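Local coordinates for cell wall surface anchor family protein (Streptococcus agalactiae serogroup V, PDB 3TW0) that probably mediates host adhesion as the tip pilin of group B streptococcal pili, this piece containing its magnesium-binding von Willebrand factor A domain, at residues E70-K75 / T96-A100; T172-P176 / A338-M342; A181-Y187 / Y283-P287. The protein carries 2 engineered substitutions. All coordinates share one frame; numbering follows the deposited sequence.

Interaction 1: E70-K75 / T96-A100; sequences EATVSK and TTFTA
Backbone hydrogen bonds join E70-K75 to T96-A100 as antiparallel strands, their axes at 165°. The N-H and C=O of A71 pair with those of A100, and V73 pairs likewise with F98; V73 N reaches F98 O at 3.0 Å. Just past the strand the ladder ends in a less regular bond, K75 N to T96 O at 2.9 Å, with the donor well above the plane of that carbonyl.

Among the side chains, one polar bond bridges the non-hydrogen-bonded pair T72 and T99, whose hydroxyls OG1 and OG1 lie 2.7 Å apart. Both hydroxyls stand anti to their own carbonyl carbon (chi1 -62° and -66°), which turns them toward each other on the same face of the strand pair. The methyl CG2 of T99 then packs against the carboxylate end of E70, with E70 CD 3.7 Å away.

Apolar contacts occupy the sheet face that bears V73 and F98. K75 crosses the F98 ring at about a right angle, its CG 3.7 Å from F98 CD2, while its CB lies in plane at the ring edge. Its chain bends at chi2 and carries NZ away to the carbonyl of D227; W91 meets F98 edge-to-face.

The chemistry is thus divided by face: threonine hydroxyls pair on one, and lysine methylenes lie along the rim of an aromatic ring on the other, leaving the ammonium to tie this strand pair of the antiparallel sheet to a neighbouring loop.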
loop_
_atom_site.group_PDB
_atom_site.type_symbol
_atom_site.label_atom_id
_atom_site.label_comp_id
_atom_site.label_asym_id
_atom_site.label_seq_id
_atom_site.Cartn_x
_atom_site.Cartn_y
_atom_site.Cartn_z
ATOM N N GLU A 70 -13.598 -9.773 -5.956
ATOM C CA GLU A 70 -12.613 -10.771 -5.707
ATOM C C GLU A 70 -11.202 -10.215 -5.989
ATOM O O GLU A 70 -10.975 -9.556 -6.985
ATOM C CB GLU A 70 -12.868 -11.943 -6.643
ATOM C CG GLU A 70 -12.012 -13.164 -6.343
ATOM C CD GLU A 70 -12.372 -14.362 -7.225
ATOM O OE1 GLU A 70 -13.020 -15.308 -6.725
ATOM O OE2 GLU A 70 -11.998 -14.344 -8.415
ATOM N N ALA A 71 -10.254 -10.535 -5.122
ATOM C CA ALA A 71 -8.871 -10.139 -5.323
ATOM C C ALA A 71 -7.954 -11.312 -4.985
ATOM O O ALA A 71 -8.359 -12.226 -4.228
ATOM C CB ALA A 71 -8.543 -8.918 -4.433
ATOM N N THR A 72 -6.729 -11.258 -5.505
ATOM C CA THR A 72 -5.688 -12.274 -5.258
ATOM C C THR A 72 -4.386 -11.601 -4.820
ATOM O O THR A 72 -4.040 -10.532 -5.314
ATOM C CB THR A 72 -5.445 -13.130 -6.518
ATOM O OG1 THR A 72 -6.653 -13.832 -6.838
ATOM C CG2 THR A 72 -4.388 -14.141 -6.282
ATOM N N VAL A 73 -3.694 -12.220 -3.867
ATOM C CA VAL A 73 -2.431 -11.709 -3.402
ATOM C C VAL A 73 -1.482 -12.888 -3.339
ATOM O O VAL A 73 -1.940 -14.040 -3.277
ATOM C CB VAL A 73 -2.546 -11.017 -2.002
ATOM C CG1 VAL A 73 -3.434 -9.751 -2.056
ATOM C CG2 VAL A 73 -3.075 -11.980 -0.942
ATOM N N SER A 74 -0.180 -12.614 -3.353
ATOM C CA SER A 74 0.817 -13.651 -3.118
ATOM C C SER A 74 1.331 -13.589 -1.699
ATOM O O SER A 74 1.452 -12.492 -1.101
ATOM C CB SER A 74 2.010 -13.509 -4.063
ATOM O OG SER A 74 1.592 -13.482 -5.405
ATOM N N LYS A 75 1.672 -14.761 -1.163
ATOM C CA LYS A 75 2.229 -14.849 0.182
ATOM C C LYS A 75 3.358 -15.869 0.237
ATOM O O LYS A 75 3.624 -16.580 -0.728
ATOM C CB LYS A 75 1.145 -15.249 1.178
ATOM C CG LYS A 75 0.146 -14.173 1.484
ATOM C CD LYS A 75 0.734 -13.080 2.394
ATOM C CE LYS A 75 -0.174 -11.836 2.391
ATOM N NZ LYS A 75 0.415 -10.690 3.196
ATOM N N THR A 96 0.538 -20.239 -1.618
ATOM C CA THR A 96 1.408 -19.103 -1.879
ATOM C C THR A 96 0.719 -17.978 -2.635
ATOM O O THR A 96 1.372 -16.996 -3.036
ATOM C CB THR A 96 2.688 -19.541 -2.611
ATOM O OG1 THR A 96 2.334 -20.177 -3.840
ATOM C CG2 THR A 96 3.498 -20.511 -1.734
ATOM N N THR A 97 -0.586 -18.159 -2.850
ATOM C CA THR A 97 -1.502 -17.108 -3.266
ATOM C C THR A 97 -2.775 -17.314 -2.467
ATOM O O THR A 97 -3.049 -18.437 -1.982
ATOM C CB THR A 97 -1.858 -17.148 -4.784
ATOM O OG1 THR A 97 -2.475 -18.408 -5.115
ATOM C CG2 THR A 97 -0.613 -16.911 -5.667
ATOM N N PHE A 98 -3.530 -16.226 -2.285
ATOM C CA PHE A 98 -4.845 -16.295 -1.651
ATOM C C PHE A 98 -5.808 -15.533 -2.520
ATOM O O PHE A 98 -5.439 -14.486 -3.087
ATOM C CB PHE A 98 -4.836 -15.642 -0.282
ATOM C CG PHE A 98 -4.136 -16.440 0.769
ATOM C CD1 PHE A 98 -4.855 -17.298 1.595
ATOM C CD2 PHE A 98 -2.765 -16.318 0.950
ATOM C CE1 PHE A 98 -4.205 -18.019 2.591
ATOM C CE2 PHE A 98 -2.109 -17.031 1.933
ATOM C CZ PHE A 98 -2.835 -17.894 2.761
ATOM N N THR A 99 -7.043 -16.021 -2.599
ATOM C CA THR A 99 -8.047 -15.405 -3.449
ATOM C C THR A 99 -9.299 -15.311 -2.612
ATOM O O THR A 99 -9.685 -16.308 -1.982
ATOM C CB THR A 99 -8.245 -16.237 -4.744
ATOM O OG1 THR A 99 -7.038 -16.187 -5.517
ATOM C CG2 THR A 99 -9.399 -15.729 -5.594
ATOM N N ALA A 100 -9.895 -14.117 -2.526
ATOM C CA ALA A 100 -11.088 -13.915 -1.695
ATOM C C ALA A 100 -11.919 -12.744 -2.173
ATOM O O ALA A 100 -11.459 -11.938 -2.998
ATOM C CB ALA A 100 -10.719 -13.684 -0.238
#

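Interaction 2: T172-P176 / A338-M342; sequences TDGVP and AEKFM
M342 runs straight out from its helix (chi2 177°) and then bends at chi3 (82°), which lays SD beside the backbone of G174 and brings CE tip to tip with the methyl CG2 of T172. The CE to CG2 distance, 3.4 Å, is closer than two methyl groups normally settle. T172 has its OG1 anti to the backbone N (chi1 175°), leaving CG2 to face the methionine while OG1 accepts from G174 N at 3.0 Å in an ST turn.

G174, with positive phi, makes the close approach possible, its CA 3.5 Å from M342 SD. One turn earlier, A338 turns its CB toward V175 CG2, 4.0 Å away, and A338 CA lies 3.5 Å from G174 O in a CA-H...O contact. The F341 ring receives P176 over one face: P176 CG sits 3.8 Å from the ring centroid in a CH-pi contact, offset toward the rim.

This loop, at the end of parallel-sheet strand 165-172, is part of the metal ion-dependent adhesion site (MIDAS): D173 turns away from the helix, beside the bound magnesium ion, and D18 and D173 bind magnesium in another structure of this protein. The contact with helix 335-344 is almost wholly apolar, and G174 O is buried in it without a hydrogen-bonding partner. Sulfur, methyl and ring contacts pack the rear of a loop whose T172 hydroxyl and D173 carboxylate are directed to D18 and S22.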
loop_
_atom_site.group_PDB
_atom_site.type_symbol
_atom_site.label_atom_id
_atom_site.label_comp_id
_atom_site.label_asym_id
_atom_site.label_seq_id
_atom_site.Cartn_x
_atom_site.Cartn_y
_atom_site.Cartn_z
ATOM N N THR A 172 -4.861 7.576 7.418
ATOM C CA THR A 172 -3.932 6.439 7.399
ATOM C C THR A 172 -2.968 6.554 8.565
ATOM O O THR A 172 -2.863 7.616 9.184
ATOM C CB THR A 172 -3.158 6.421 6.041
ATOM O OG1 THR A 172 -2.160 5.394 6.028
ATOM C CG2 THR A 172 -2.482 7.783 5.758
ATOM N N ASP A 173 -2.272 5.472 8.888
ATOM C CA ASP A 173 -1.182 5.564 9.863
ATOM C C ASP A 173 0.174 5.856 9.187
ATOM O O ASP A 173 1.204 5.970 9.851
ATOM C CB ASP A 173 -1.133 4.316 10.776
ATOM C CG ASP A 173 -0.819 3.040 10.006
ATOM O OD1 ASP A 173 -0.247 3.136 8.906
ATOM O OD2 ASP A 173 -1.111 1.947 10.507
ATOM N N GLY A 174 0.147 6.003 7.859
ATOM C CA GLY A 174 1.304 6.488 7.102
ATOM C C GLY A 174 2.416 5.512 6.774
ATOM O O GLY A 174 3.553 5.934 6.502
ATOM N N VAL A 175 2.127 4.207 6.782
ATOM C CA VAL A 175 3.202 3.234 6.504
ATOM C C VAL A 175 2.856 2.298 5.364
ATOM O O VAL A 175 2.256 1.228 5.595
ATOM C CB VAL A 175 3.615 2.415 7.764
ATOM C CG1 VAL A 175 4.827 1.523 7.462
ATOM C CG2 VAL A 175 3.900 3.346 8.971
ATOM N N PRO A 176 3.196 2.690 4.124
ATOM C CA PRO A 176 2.885 1.810 3.003
ATOM C C PRO A 176 3.840 0.644 2.963
ATOM O O PRO A 176 5.036 0.798 3.259
ATOM C CB PRO A 176 3.061 2.713 1.784
ATOM C CG PRO A 176 4.184 3.662 2.207
ATOM C CD PRO A 176 3.903 3.922 3.672
ATOM N N ALA A 338 7.329 7.785 8.683
ATOM C CA ALA A 338 5.887 7.780 8.413
ATOM C C ALA A 338 5.348 9.199 8.199
ATOM O O ALA A 338 4.664 9.428 7.224
ATOM C CB ALA A 338 5.129 7.071 9.526
ATOM N N GLU A 339 5.696 10.149 9.082
ATOM C CA GLU A 339 5.281 11.568 8.939
ATOM C C GLU A 339 5.774 12.197 7.643
ATOM O O GLU A 339 5.001 12.835 6.903
ATOM C CB GLU A 339 5.786 12.441 10.103
ATOM C CG GLU A 339 5.574 11.855 11.478
ATOM C CD GLU A 339 5.643 12.903 12.581
ATOM O OE1 GLU A 339 6.281 13.966 12.386
ATOM O OE2 GLU A 339 5.041 12.658 13.644
ATOM N N LYS A 340 7.079 12.064 7.407
ATOM C CA LYS A 340 7.698 12.561 6.211
ATOM C C LYS A 340 6.976 11.967 5.007
ATOM O O LYS A 340 6.622 12.676 4.090
ATOM C CB LYS A 340 9.196 12.204 6.196
ATOM C CG LYS A 340 10.070 13.116 7.088
ATOM C CD LYS A 340 11.530 12.657 7.019
ATOM C CE LYS A 340 12.461 13.598 7.798
ATOM N NZ LYS A 340 13.888 13.130 7.684
ATOM N N PHE A 341 6.734 10.653 5.030
ATOM C CA PHE A 341 5.990 10.035 3.930
ATOM C C PHE A 341 4.611 10.663 3.729
ATOM O O PHE A 341 4.243 11.031 2.598
ATOM C CB PHE A 341 5.856 8.514 4.071
ATOM C CG PHE A 341 4.912 7.939 3.052
ATOM C CD1 PHE A 341 5.258 7.923 1.705
ATOM C CD2 PHE A 341 3.641 7.529 3.432
ATOM C CE1 PHE A 341 4.347 7.429 0.745
ATOM C CE2 PHE A 341 2.739 7.038 2.500
ATOM C CZ PHE A 341 3.081 6.982 1.168
ATOM N N MET A 342 3.862 10.844 4.813
ATOM C CA MET A 342 2.553 11.434 4.700
ATOM C C MET A 342 2.579 12.845 4.180
ATOM O O MET A 342 1.740 13.218 3.355
ATOM C CB MET A 342 1.780 11.332 6.019
ATOM C CG MET A 342 1.250 9.913 6.301
ATOM S SD MET A 342 0.411 9.761 7.907
ATOM C CE MET A 342 -1.188 10.383 7.456
#

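Interaction 3: A181-Y187 / Y283-P287; sequences AINFNPY and YPFDP
A181 brings its CA to 3.6 Å from the hydroxyl of Y283, whose ring extends across to the start of A181-Y187. The next residue supplies the polar link: I182 N donates to Y283 OH at 3.1 Å in a nearly straight bond, 173° at the hydrogen. The tyrosine reaches this amide with CG between its backbone N and carbonyl carbon (chi1 79°), and the I182 side chain crosses it at about a right angle, with CB and CG1 beside the hydroxyl. I182 O lies near the plane of the Y283 ring, at its edge.

At N183 the chain makes an inverse gamma turn, F184 N bonding back to I182 O. The F184 ring is then held between two aliphatic groups. P284 packs over one face, its CG offset toward the rim and 3.8 Å from the ring centroid in a CH-pi contact, and I182 CG2, also offset toward the rim, lies 3.5 Å above the opposite face. Y283 CE2 approaches the ring edge, 4.0 Å from F184 CD2. A cis peptide bond joins Y283 to P284, and both side chains pack on F184.

N185 faces away, but its OD1 accepts from Y187 N at 2.8 Å in an Asx turn. P186 and P287 meet at about a right angle, P186 CB lying 3.6 Å from P287 CD. Y187 has P186 CG over its ring centre and brings its OH to 3.5 Å from P287 CG.

This is loop-to-loop packing away from the metal site, joining the connection from parallel-sheet strand 165-172 to helix 192-201 with the one from strand 271-276 to helix 302-312. Helix 192-201 borders the cluster through Y192, F196 and F199, with Y192 touching both P186 and P284.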
loop_
_atom_site.group_PDB
_atom_site.type_symbol
_atom_site.label_atom_id
_atom_site.label_comp_id
_atom_site.label_asym_id
_atom_site.label_seq_id
_atom_site.Cartn_x
_atom_site.Cartn_y
_atom_site.Cartn_z
ATOM N N ALA A 181 6.075 -1.680 -9.034
ATOM C CA ALA A 181 7.459 -1.646 -9.486
ATOM C C ALA A 181 7.763 -0.528 -10.484
ATOM O O ALA A 181 7.011 -0.334 -11.457
ATOM C CB ALA A 181 7.846 -2.970 -10.146
ATOM N N ILE A 182 8.934 0.110 -10.300
ATOM C CA ILE A 182 9.512 1.027 -11.284
ATOM C C ILE A 182 10.112 0.182 -12.414
ATOM O O ILE A 182 10.837 -0.789 -12.158
ATOM C CB ILE A 182 10.563 1.933 -10.633
ATOM C CG1 ILE A 182 9.889 2.865 -9.624
ATOM C CG2 ILE A 182 11.323 2.749 -11.706
ATOM C CD1 ILE A 182 10.853 3.599 -8.626
ATOM N N ASN A 183 9.768 0.504 -13.662
ATOM C CA ASN A 183 10.175 -0.351 -14.796
ATOM C C ASN A 183 11.605 -0.166 -15.277
ATOM O O ASN A 183 11.828 0.219 -16.419
ATOM C CB ASN A 183 9.195 -0.205 -15.984
ATOM C CG ASN A 183 9.249 -1.388 -16.960
ATOM O OD1 ASN A 183 9.842 -2.444 -16.679
ATOM N ND2 ASN A 183 8.611 -1.217 -18.107
ATOM N N PHE A 184 12.570 -0.480 -14.426
ATOM C CA PHE A 184 13.963 -0.539 -14.832
ATOM C C PHE A 184 14.233 -1.584 -15.940
ATOM O O PHE A 184 13.557 -2.647 -16.035
ATOM C CB PHE A 184 14.860 -0.843 -13.633
ATOM C CG PHE A 184 14.903 0.248 -12.601
ATOM C CD1 PHE A 184 15.678 1.391 -12.800
ATOM C CD2 PHE A 184 14.175 0.127 -11.415
ATOM C CE1 PHE A 184 15.732 2.419 -11.829
ATOM C CE2 PHE A 184 14.233 1.124 -10.444
ATOM C CZ PHE A 184 15.016 2.292 -10.664
ATOM N N ASN A 185 15.222 -1.294 -16.777
ATOM C CA ASN A 185 15.524 -2.164 -17.892
ATOM C C ASN A 185 16.870 -2.852 -17.660
ATOM O O ASN A 185 17.921 -2.208 -17.710
ATOM C CB ASN A 185 15.487 -1.382 -19.209
ATOM C CG ASN A 185 15.714 -2.277 -20.422
ATOM O OD1 ASN A 185 16.216 -3.404 -20.300
ATOM N ND2 ASN A 185 15.367 -1.770 -21.601
ATOM N N PRO A 186 16.843 -4.165 -17.354
ATOM C CA PRO A 186 18.058 -4.838 -16.959
ATOM C C PRO A 186 18.928 -5.191 -18.157
ATOM O O PRO A 186 20.038 -5.687 -17.981
ATOM C CB PRO A 186 17.536 -6.118 -16.302
ATOM C CG PRO A 186 16.300 -6.415 -16.958
ATOM C CD PRO A 186 15.681 -5.080 -17.333
ATOM N N TYR A 187 18.434 -4.920 -19.365
ATOM C CA TYR A 187 19.037 -5.489 -20.555
ATOM C C TYR A 187 19.774 -4.468 -21.383
ATOM O O TYR A 187 20.222 -4.766 -22.465
ATOM C CB TYR A 187 17.965 -6.202 -21.381
ATOM C CG TYR A 187 17.379 -7.400 -20.636
ATOM C CD1 TYR A 187 18.200 -8.215 -19.850
ATOM C CD2 TYR A 187 16.019 -7.709 -20.717
ATOM C CE1 TYR A 187 17.691 -9.317 -19.157
ATOM C CE2 TYR A 187 15.492 -8.809 -20.040
ATOM C CZ TYR A 187 16.339 -9.608 -19.262
ATOM O OH TYR A 187 15.843 -10.695 -18.584
ATOM N N TYR A 283 15.529 -3.550 -5.031
ATOM C CA TYR A 283 15.602 -3.714 -6.469
ATOM C C TYR A 283 15.939 -2.350 -7.107
ATOM O O TYR A 283 15.865 -1.315 -6.449
ATOM C CB TYR A 283 14.287 -4.305 -7.037
ATOM C CG TYR A 283 13.196 -3.259 -7.185
ATOM C CD1 TYR A 283 12.449 -2.852 -6.081
ATOM C CD2 TYR A 283 12.942 -2.661 -8.415
ATOM C CE1 TYR A 283 11.456 -1.886 -6.201
ATOM C CE2 TYR A 283 11.952 -1.666 -8.551
ATOM C CZ TYR A 283 11.223 -1.290 -7.442
ATOM O OH TYR A 283 10.261 -0.345 -7.565
ATOM N N PRO A 284 16.298 -2.345 -8.385
ATOM C CA PRO A 284 16.348 -3.469 -9.330
ATOM C C PRO A 284 17.515 -4.424 -9.073
ATOM O O PRO A 284 18.469 -4.072 -8.378
ATOM C CB PRO A 284 16.519 -2.775 -10.681
ATOM C CG PRO A 284 17.274 -1.502 -10.322
ATOM C CD PRO A 284 16.886 -1.107 -8.956
ATOM N N PHE A 285 17.377 -5.642 -9.601
ATOM C CA PHE A 285 18.420 -6.660 -9.630
ATOM C C PHE A 285 18.312 -7.408 -10.985
ATOM O O PHE A 285 17.212 -7.507 -11.555
ATOM C CB PHE A 285 18.251 -7.638 -8.447
ATOM C CG PHE A 285 16.889 -8.307 -8.383
ATOM C CD1 PHE A 285 16.602 -9.425 -9.162
ATOM C CD2 PHE A 285 15.891 -7.809 -7.548
ATOM C CE1 PHE A 285 15.337 -10.022 -9.124
ATOM C CE2 PHE A 285 14.634 -8.424 -7.485
ATOM C CZ PHE A 285 14.357 -9.540 -8.268
ATOM N N ASP A 286 19.439 -7.893 -11.491
ATOM C CA ASP A 286 19.499 -8.625 -12.747
ATOM C C ASP A 286 18.639 -9.859 -12.611
ATOM O O ASP A 286 18.836 -10.646 -11.694
ATOM C CB ASP A 286 20.940 -9.050 -13.067
ATOM C CG ASP A 286 21.080 -9.692 -14.452
ATOM O OD1 ASP A 286 21.892 -9.178 -15.237
ATOM O OD2 ASP A 286 20.406 -10.700 -14.761
ATOM N N PRO A 287 17.673 -10.027 -13.513
ATOM C CA PRO A 287 16.746 -11.143 -13.283
ATOM C C PRO A 287 17.397 -12.513 -13.532
ATOM O O PRO A 287 16.914 -13.521 -13.004
ATOM C CB PRO A 287 15.596 -10.871 -14.264
ATOM C CG PRO A 287 16.074 -9.797 -15.198
ATOM C CD PRO A 287 17.428 -9.327 -14.784
#

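In the fold
The three contacts are separate, with centres 24 to 26 Å apart and nearest atoms about 12 to 13 Å apart. Interaction 2 lies closest to the metal site: the side chain of D173 is about 4 Å from the bound magnesium ion, which S20, S22 and T143 coordinate. Interaction 1 approaches the same region from an antiparallel sheet, the side chain of K75 lying about 11 Å from the ion. Interaction 3, remote from the site, joins loops within the long chain excursion that separates the two segments of interaction 2. Interaction 2 thus belongs to the parallel sheet and the helices around it, whereas interactions 1 and 3 lie in parts of the chain outside that sheet.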